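Local coordinates for SH2 domain-containing protein 3C (Homo sapiens, PDB 3T6G) that acts as an adapter in cell adhesion and migration signalling, its C-terminal Cdc25-homology domain being closed to canonical nucleotide exchange and required in that form for binding BCAR1, at residues 179-183 / 184-188; 253-256 / 257-261; 277-280 / 281-285. The protein carries 2 engineered substitutions. All blocks are in the same frame, centred on the assembly; numbering follows the deposited sequence.

Interaction 1 (179-183 / 184-188); sequences ILYEK and KLKPF
From Leu-180 and Tyr-181 to Leu-185 and Lys-186 the helix widens into a pi-type turn: Leu-185 N bonds to Leu-180 O at 3.0 Å and Lys-186 N to Tyr-181 O, also at 3.0 Å, each five residues on instead of four. Leu-180 O accepts a second bond, from Lys-184 N, more bent and from above the carbonyl plane, so two N-H groups grip one oxygen. Pro-187 follows; lacking an N-H, it offers Glu-182 O only its ring, with CG 3.5 Å from that oxygen. The axes of 179-183 and 184-188 diverge by 22°, a kink that suits a proline.

Lys-186 meets both Tyr-181 and Glu-182. Extended beyond CG, it has its CE 3.6 Å from Tyr-181 OH as the chain passes the ring obliquely, the ammonium going on toward Glu-182. That glutamate runs alongside it, and a bend at chi2 (-60°) brings Glu-182 OE2 to 3.5 Å from Lys-186 NZ, a weak salt bridge; Asp-156 adds a long, weak ion pair to the same nitrogen.

The apolar face suits the interior. Leu-180 CG lies 4.3 Å from Leu-185 CG, and Tyr-181 and Leu-185 both rest on Met-152 of helix 145-155, while Leu-180 packs on Ala-136 and Tyr-181 on Ile-132 of helix 121-140. Lysines and glutamate are at home on the more open side. Five-residue backbone bonds followed directly by a proline are characteristic of a pi-bulge with a proline kink, here in an amphipathic helix of the all-helical Ras-GEF fold.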
loop_
_atom_site.group_PDB
_atom_site.type_symbol
_atom_site.label_atom_id
_atom_site.label_comp_id
_atom_site.label_asym_id
_atom_site.label_seq_id
_atom_site.Cartn_x
_atom_site.Cartn_y
_atom_site.Cartn_z
ATOM N N ILE A 179 -5.959 -26.513 -1.068
ATOM C CA ILE A 179 -5.318 -26.586 0.247
ATOM C C ILE A 179 -4.287 -25.476 0.381
ATOM O O ILE A 179 -4.215 -24.780 1.401
ATOM C CB ILE A 179 -4.608 -27.942 0.484
ATOM C CG1 ILE A 179 -5.577 -29.108 0.303
ATOM C CG2 ILE A 179 -4.025 -28.023 1.893
ATOM C CD1 ILE A 179 -4.942 -30.441 0.613
ATOM N N LEU A 180 -3.486 -25.319 -0.662
ATOM C CA LEU A 180 -2.460 -24.302 -0.681
ATOM C C LEU A 180 -3.081 -22.946 -0.305
ATOM O O LEU A 180 -2.585 -22.241 0.585
ATOM C CB LEU A 180 -1.819 -24.255 -2.062
ATOM C CG LEU A 180 -0.617 -23.321 -2.167
ATOM C CD1 LEU A 180 0.557 -23.961 -1.458
ATOM C CD2 LEU A 180 -0.270 -22.997 -3.629
ATOM N N TYR A 181 -4.190 -22.621 -0.967
ATOM C CA TYR A 181 -4.921 -21.384 -0.732
ATOM C C TYR A 181 -5.417 -21.253 0.710
ATOM O O TYR A 181 -5.129 -20.255 1.380
ATOM C CB TYR A 181 -6.103 -21.296 -1.692
ATOM C CG TYR A 181 -6.901 -20.031 -1.559
ATOM C CD1 TYR A 181 -6.365 -18.817 -1.926
ATOM C CD2 TYR A 181 -8.199 -20.046 -1.071
ATOM C CE1 TYR A 181 -7.100 -17.641 -1.802
ATOM C CE2 TYR A 181 -8.944 -18.871 -0.943
ATOM C CZ TYR A 181 -8.387 -17.675 -1.312
ATOM O OH TYR A 181 -9.106 -16.506 -1.201
ATOM N N GLU A 182 -6.155 -22.267 1.180
ATOM C CA GLU A 182 -6.820 -22.212 2.482
ATOM C C GLU A 182 -5.843 -22.295 3.629
ATOM O O GLU A 182 -6.039 -21.671 4.680
ATOM C CB GLU A 182 -7.830 -23.354 2.637
ATOM C CG GLU A 182 -9.131 -23.117 1.915
ATOM C CD GLU A 182 -9.849 -21.875 2.406
ATOM O OE1 GLU A 182 -9.850 -21.647 3.638
ATOM O OE2 GLU A 182 -10.411 -21.136 1.558
ATOM N N LYS A 183 -4.797 -23.086 3.425
ATOM C CA LYS A 183 -3.928 -23.486 4.518
ATOM C C LYS A 183 -2.551 -22.824 4.497
ATOM O O LYS A 183 -1.823 -22.887 5.482
ATOM C CB LYS A 183 -3.790 -25.015 4.537
ATOM C CG LYS A 183 -5.058 -25.755 4.990
ATOM C CD LYS A 183 -5.337 -25.547 6.479
ATOM C CE LYS A 183 -6.540 -26.350 6.951
ATOM N NZ LYS A 183 -6.816 -26.148 8.411
ATOM N N LYS A 184 -2.184 -22.199 3.383
ATOM C CA LYS A 184 -0.865 -21.572 3.290
ATOM C C LYS A 184 -0.954 -20.089 2.989
ATOM O O LYS A 184 -0.494 -19.263 3.770
ATOM C CB LYS A 184 -0.006 -22.264 2.231
ATOM C CG LYS A 184 0.255 -23.744 2.514
ATOM C CD LYS A 184 1.126 -23.951 3.743
ATOM C CE LYS A 184 1.214 -25.422 4.112
ATOM N NZ LYS A 184 1.678 -25.612 5.522
ATOM N N LEU A 185 -1.564 -19.767 1.856
ATOM C CA LEU A 185 -1.580 -18.410 1.358
ATOM C C LEU A 185 -2.428 -17.482 2.187
ATOM O O LEU A 185 -1.988 -16.381 2.540
ATOM C CB LEU A 185 -2.084 -18.384 -0.083
ATOM C CG LEU A 185 -1.229 -19.222 -1.014
ATOM C CD1 LEU A 185 -1.708 -19.083 -2.460
ATOM C CD2 LEU A 185 0.224 -18.801 -0.841
ATOM N N LYS A 186 -3.656 -17.909 2.452
ATOM C CA LYS A 186 -4.635 -17.071 3.141
ATOM C C LYS A 186 -4.154 -16.591 4.512
ATOM O O LYS A 186 -4.261 -15.396 4.839
ATOM C CB LYS A 186 -5.969 -17.797 3.280
ATOM C CG LYS A 186 -7.141 -16.951 2.844
ATOM C CD LYS A 186 -8.401 -17.761 2.763
ATOM C CE LYS A 186 -9.575 -16.887 2.388
ATOM N NZ LYS A 186 -10.781 -17.728 2.144
ATOM N N PRO A 187 -3.624 -17.523 5.312
ATOM C CA PRO A 187 -3.147 -17.246 6.673
ATOM C C PRO A 187 -1.798 -16.530 6.685
ATOM O O PRO A 187 -1.435 -15.904 7.682
ATOM C CB PRO A 187 -3.025 -18.643 7.307
ATOM C CG PRO A 187 -3.821 -19.572 6.386
ATOM C CD PRO A 187 -3.680 -18.964 5.017
ATOM N N PHE A 188 -1.054 -16.631 5.593
ATOM C CA PHE A 188 0.183 -15.870 5.449
ATOM C C PHE A 188 -0.185 -14.403 5.343
ATOM O O PHE A 188 0.342 -13.550 6.049
ATOM C CB PHE A 188 0.907 -16.302 4.184
ATOM C CG PHE A 188 2.201 -15.573 3.934
ATOM C CD1 PHE A 188 3.330 -15.859 4.681
ATOM C CD2 PHE A 188 2.297 -14.631 2.922
ATOM C CE1 PHE A 188 4.524 -15.203 4.435
ATOM C CE2 PHE A 188 3.495 -13.975 2.662
ATOM C CZ PHE A 188 4.606 -14.261 3.419
#

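Interaction 2 (253-256 / 257-261); sequences GGLY and HTNAE
Gly-254 and Thr-258 meet through a doubly held carbonyl. Thr-258 OG1 donates to Gly-254 O at 3.0 Å, nearly in line with the C=O bond, and Thr-258 N reaches the same oxygen at 3.3 Å from well above the carbonyl plane. The hydroxyl can turn back one helical turn because it stands beside its own backbone N (chi1 -72°), a placement that suits threonine on the exposed side of a helix: its polar group is satisfied by the backbone of the preceding turn.

One residue further on, the Leu-255 and Asn-259 side chains cross obliquely, with Leu-255 CG 3.8 Å from Asn-259 ND2. Asn-259 N bonds to Leu-255 O at 2.9 Å, but the amide nitrogen of the side chain, although near that oxygen, is badly angled for it. Its real partner is Thr-204 O, with a weaker bond to Leu-201 O, so asparagine here ties the helix to a neighbouring loop. His-257 N reaches Gly-253 O at 3.3 Å, one turn back. Ala-260 N closes on Tyr-256 O at 2.9 Å, and the small alanine suits its buried place.

Further out, the imidazole ND1 of His-257 is hydrogen-bonded to Ile-67 O while the ring stacks on Trp-82, which fixes both position and rotation. Tyr-256, unmodified here though probably a phosphorylation site, is buried against Leu-201 and Thr-204. Successive four-residue backbone bonds beginning at Gly-253, with a threonine hydroxyl folded back on the chain, are those of the opening turns of an alpha-helix, here helix 253-263 of the Ras-GEF domain.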
loop_
_atom_site.group_PDB
_atom_site.type_symbol
_atom_site.label_atom_id
_atom_site.label_comp_id
_atom_site.label_asym_id
_atom_site.label_seq_id
_atom_site.Cartn_x
_atom_site.Cartn_y
_atom_site.Cartn_z
ATOM N N GLY A 253 14.936 0.519 0.449
ATOM C CA GLY A 253 14.596 0.777 -0.942
ATOM C C GLY A 253 15.609 0.264 -1.963
ATOM O O GLY A 253 15.237 -0.137 -3.069
ATOM N N GLY A 254 16.887 0.300 -1.589
ATOM C CA GLY A 254 17.973 -0.130 -2.441
ATOM C C GLY A 254 18.121 -1.631 -2.509
ATOM O O GLY A 254 18.687 -2.165 -3.467
ATOM N N LEU A 255 17.603 -2.321 -1.497
ATOM C CA LEU A 255 17.648 -3.774 -1.485
ATOM C C LEU A 255 16.560 -4.334 -2.395
ATOM O O LEU A 255 16.791 -5.273 -3.153
ATOM C CB LEU A 255 17.501 -4.333 -0.068
ATOM C CG LEU A 255 17.468 -5.871 -0.035
ATOM C CD1 LEU A 255 18.864 -6.414 -0.273
ATOM C CD2 LEU A 255 16.907 -6.417 1.272
ATOM N N TYR A 256 15.372 -3.752 -2.329
ATOM C CA TYR A 256 14.289 -4.223 -3.167
ATOM C C TYR A 256 14.606 -3.986 -4.651
ATOM O O TYR A 256 14.304 -4.835 -5.500
ATOM C CB TYR A 256 12.960 -3.572 -2.766
ATOM C CG TYR A 256 12.669 -3.702 -1.292
ATOM C CD1 TYR A 256 12.607 -4.952 -0.699
ATOM C CD2 TYR A 256 12.465 -2.576 -0.486
ATOM C CE1 TYR A 256 12.346 -5.095 0.636
ATOM C CE2 TYR A 256 12.198 -2.714 0.870
ATOM C CZ TYR A 256 12.138 -3.977 1.421
ATOM O OH TYR A 256 11.885 -4.151 2.759
ATOM N N HIS A 257 15.213 -2.840 -4.954
ATOM C CA HIS A 257 15.580 -2.515 -6.325
ATOM C C HIS A 257 16.560 -3.563 -6.852
ATOM O O HIS A 257 16.325 -4.176 -7.904
ATOM C CB HIS A 257 16.205 -1.128 -6.395
ATOM C CG HIS A 257 17.044 -0.904 -7.616
ATOM N ND1 HIS A 257 16.503 -0.632 -8.858
ATOM C CD2 HIS A 257 18.389 -0.901 -7.779
ATOM C CE1 HIS A 257 17.483 -0.473 -9.736
ATOM N NE2 HIS A 257 18.634 -0.638 -9.110
ATOM N N THR A 258 17.644 -3.767 -6.100
ATOM C CA THR A 258 18.617 -4.811 -6.390
ATOM C C THR A 258 17.958 -6.159 -6.668
ATOM O O THR A 258 18.057 -6.681 -7.771
ATOM C CB THR A 258 19.582 -5.027 -5.229
ATOM O OG1 THR A 258 20.486 -3.922 -5.141
ATOM C CG2 THR A 258 20.371 -6.310 -5.455
ATOM N N ASN A 259 17.301 -6.721 -5.655
ATOM C CA ASN A 259 16.603 -7.988 -5.807
ATOM C C ASN A 259 15.804 -8.031 -7.082
ATOM O O ASN A 259 15.922 -8.963 -7.869
ATOM C CB ASN A 259 15.671 -8.237 -4.636
ATOM C CG ASN A 259 16.418 -8.560 -3.381
ATOM O OD1 ASN A 259 17.593 -8.945 -3.429
ATOM N ND2 ASN A 259 15.749 -8.421 -2.242
ATOM N N ALA A 260 14.980 -7.014 -7.281
ATOM C CA ALA A 260 14.104 -6.952 -8.439
ATOM C C ALA A 260 14.912 -6.948 -9.749
ATOM O O ALA A 260 14.504 -7.544 -10.737
ATOM C CB ALA A 260 13.238 -5.711 -8.343
ATOM N N GLU A 261 16.055 -6.271 -9.762
ATOM C CA GLU A 261 16.810 -6.168 -10.999
ATOM C C GLU A 261 17.545 -7.475 -11.306
ATOM O O GLU A 261 17.690 -7.865 -12.476
ATOM C CB GLU A 261 17.754 -4.951 -10.993
ATOM C CG GLU A 261 17.531 -4.046 -12.207
ATOM C CD GLU A 261 18.315 -2.743 -12.167
ATOM O OE1 GLU A 261 17.718 -1.678 -12.467
ATOM O OE2 GLU A 261 19.526 -2.780 -11.858
#

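Interaction 3 (277-280 / 281-285)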
loop_
_atom_site.group_PDB
_atom_site.type_symbol
_atom_site.label_atom_id
_atom_site.label_comp_id
_atom_site.label_asym_id
_atom_site.label_seq_id
_atom_site.Cartn_x
_atom_site.Cartn_y
_atom_site.Cartn_z
ATOM N N PHE A 277 -1.289 -5.844 -17.830
ATOM C CA PHE A 277 -1.000 -5.613 -16.428
ATOM C C PHE A 277 -0.701 -4.142 -16.135
ATOM O O PHE A 277 -0.092 -3.809 -15.105
ATOM C CB PHE A 277 0.186 -6.476 -16.012
ATOM C CG PHE A 277 -0.169 -7.906 -15.817
ATOM C CD1 PHE A 277 -1.229 -8.258 -14.976
ATOM C CD2 PHE A 277 0.521 -8.907 -16.488
ATOM C CE1 PHE A 277 -1.579 -9.590 -14.799
ATOM C CE2 PHE A 277 0.177 -10.243 -16.314
ATOM C CZ PHE A 277 -0.874 -10.583 -15.477
ATOM N N SER A 278 -1.117 -3.272 -17.048
ATOM C CA SER A 278 -0.948 -1.850 -16.843
ATOM C C SER A 278 -2.286 -1.246 -16.398
ATOM O O SER A 278 -3.339 -1.557 -16.992
ATOM C CB SER A 278 -0.420 -1.172 -18.116
ATOM O OG SER A 278 -1.398 -0.318 -18.684
ATOM N N THR A 279 -2.230 -0.395 -15.358
ATOM C CA THR A 279 -3.430 0.172 -14.714
ATOM C C THR A 279 -4.241 1.064 -15.656
ATOM O O THR A 279 -5.479 1.003 -15.680
ATOM C CB THR A 279 -3.088 0.992 -13.465
ATOM O OG1 THR A 279 -2.426 0.160 -12.507
ATOM C CG2 THR A 279 -4.361 1.556 -12.855
ATOM N N GLU A 280 -3.540 1.894 -16.421
ATOM C CA GLU A 280 -4.171 2.659 -17.486
ATOM C C GLU A 280 -4.917 1.754 -18.465
ATOM O O GLU A 280 -6.056 2.036 -18.844
ATOM C CB GLU A 280 -3.127 3.487 -18.242
ATOM C CG GLU A 280 -2.143 4.231 -17.338
ATOM C CD GLU A 280 -1.642 5.539 -17.955
ATOM O OE1 GLU A 280 -0.548 6.016 -17.579
ATOM O OE2 GLU A 280 -2.349 6.108 -18.808
ATOM N N PHE A 281 -4.281 0.667 -18.888
ATOM C CA PHE A 281 -4.960 -0.275 -19.774
ATOM C C PHE A 281 -6.219 -0.808 -19.070
ATOM O O PHE A 281 -7.318 -0.843 -19.649
ATOM C CB PHE A 281 -4.033 -1.429 -20.185
ATOM C CG PHE A 281 -4.765 -2.611 -20.771
ATOM C CD1 PHE A 281 -5.139 -2.623 -22.111
ATOM C CD2 PHE A 281 -5.085 -3.710 -19.981
ATOM C CE1 PHE A 281 -5.822 -3.719 -22.660
ATOM C CE2 PHE A 281 -5.767 -4.814 -20.518
ATOM C CZ PHE A 281 -6.144 -4.820 -21.854
ATOM N N GLN A 282 -6.062 -1.194 -17.809
ATOM C CA GLN A 282 -7.196 -1.713 -17.054
ATOM C C GLN A 282 -8.331 -0.712 -16.885
ATOM O O GLN A 282 -9.482 -1.023 -17.179
ATOM C CB GLN A 282 -6.729 -2.299 -15.736
ATOM C CG GLN A 282 -5.774 -3.461 -15.997
ATOM C CD GLN A 282 -5.181 -4.039 -14.749
ATOM O OE1 GLN A 282 -5.431 -3.552 -13.658
ATOM N NE2 GLN A 282 -4.365 -5.076 -14.901
ATOM N N MET A 283 -8.012 0.501 -16.449
ATOM C CA MET A 283 -9.050 1.501 -16.284
ATOM C C MET A 283 -9.871 1.656 -17.561
ATOM O O MET A 283 -11.093 1.618 -17.523
ATOM C CB MET A 283 -8.454 2.832 -15.817
ATOM C CG MET A 283 -7.778 2.706 -14.466
ATOM S SD MET A 283 -6.884 4.177 -13.975
ATOM C CE MET A 283 -8.271 5.279 -13.596
ATOM N N ARG A 284 -9.195 1.801 -18.692
ATOM C CA ARG A 284 -9.864 1.922 -19.990
ATOM C C ARG A 284 -10.666 0.682 -20.373
ATOM O O ARG A 284 -11.807 0.777 -20.847
ATOM C CB ARG A 284 -8.831 2.217 -21.072
ATOM C CG ARG A 284 -8.427 3.678 -21.139
ATOM C CD ARG A 284 -9.513 4.440 -21.847
ATOM N NE ARG A 284 -8.952 5.593 -22.530
ATOM C CZ ARG A 284 -8.804 5.699 -23.843
ATOM N NH1 ARG A 284 -9.196 4.717 -24.640
ATOM N NH2 ARG A 284 -8.275 6.804 -24.353
ATOM N N LEU A 285 -10.063 -0.485 -20.177
ATOM C CA LEU A 285 -10.764 -1.747 -20.401
ATOM C C LEU A 285 -12.043 -1.797 -19.592
ATOM O O LEU A 285 -13.120 -1.989 -20.122
ATOM C CB LEU A 285 -9.883 -2.916 -19.976
ATOM C CG LEU A 285 -10.563 -4.276 -19.917
ATOM C CD1 LEU A 285 -11.006 -4.675 -21.299
ATOM C CD2 LEU A 285 -9.593 -5.296 -19.344
HETATM O O HOH W 1 -4.194 -2.047 -11.902
#
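Ser-278 caps the amino end of helix 279-287 by holding Phe-281 N, the classic serine N-cap of an alpha-helix, here inside the Ras-GEF domain. Its OG accepts that N-H at 3.1 Å and 157°, supplying the acceptor that a first-turn amide lacks; a short hydroxyl close to the main chain suits serine to the place. The same residue gives its carbonyl to Gln-282 N, so side chain and backbone of Ser-278 serve two consecutive amides.

The backbone bonds then settle into the regular pattern, with Met-283 N reaching Thr-279 O at 2.7 Å and Arg-284 N reaching Glu-280 O at 3.2 Å, both nearly straight.

Apolar contacts fill the buried sides. Thr-279 CG2 meets Met-283 SD at 3.8 Å, placed there because the methyl points opposite to the threonine N while the sulfur chain bends at chi3 (72°). Phe-281 sends its ring away from the cap to Met-109, Val-41 and Ile-26, and Phe-277 lies on Leu-45, Leu-53, His-56 and Val-57, aromatic rings suiting these largely apolar, buried surroundings.

Polar groups here find partners both inside and outside the turn. Arg-284 leads outward to Asn-30 OD1, and Arg-102 donates both to Phe-277 O and to Thr-279 OG1. The extended Gln-282 returns beside the cap: NE2 comes within 3.7 Å of Phe-277 CA and bonds to Val-276 O, tying the new helix to the end of the one before. On its other branch, Gln-282 OE1 accepts from a water at 2.6 Å, and that water accepts from Thr-279 OG1 at 2.9 Å.

Overall arrangement
Along the chain the three contacts come in series, 1, 2, then 3; none encloses or crosses another, and each closes only short turns, interaction 3 at the start of its helix. Interaction 1 sets helix 175-193 against helices 121-140 and 145-155. Interaction 2 opens helix 253-263 and joins it to the 201-204 loop and to Ile-67 and Trp-82. Interaction 3 starts helix 279-287, binding it to helices 35-46, 50-64 and 93-115 and the N-terminal loops. Their centres stand about 27 Å (1 and 2), 29 Å (1 and 3) and 26 Å (2 and 3) apart without touching, and interactions 1 and 3 lie on opposite sides of the chain's centre.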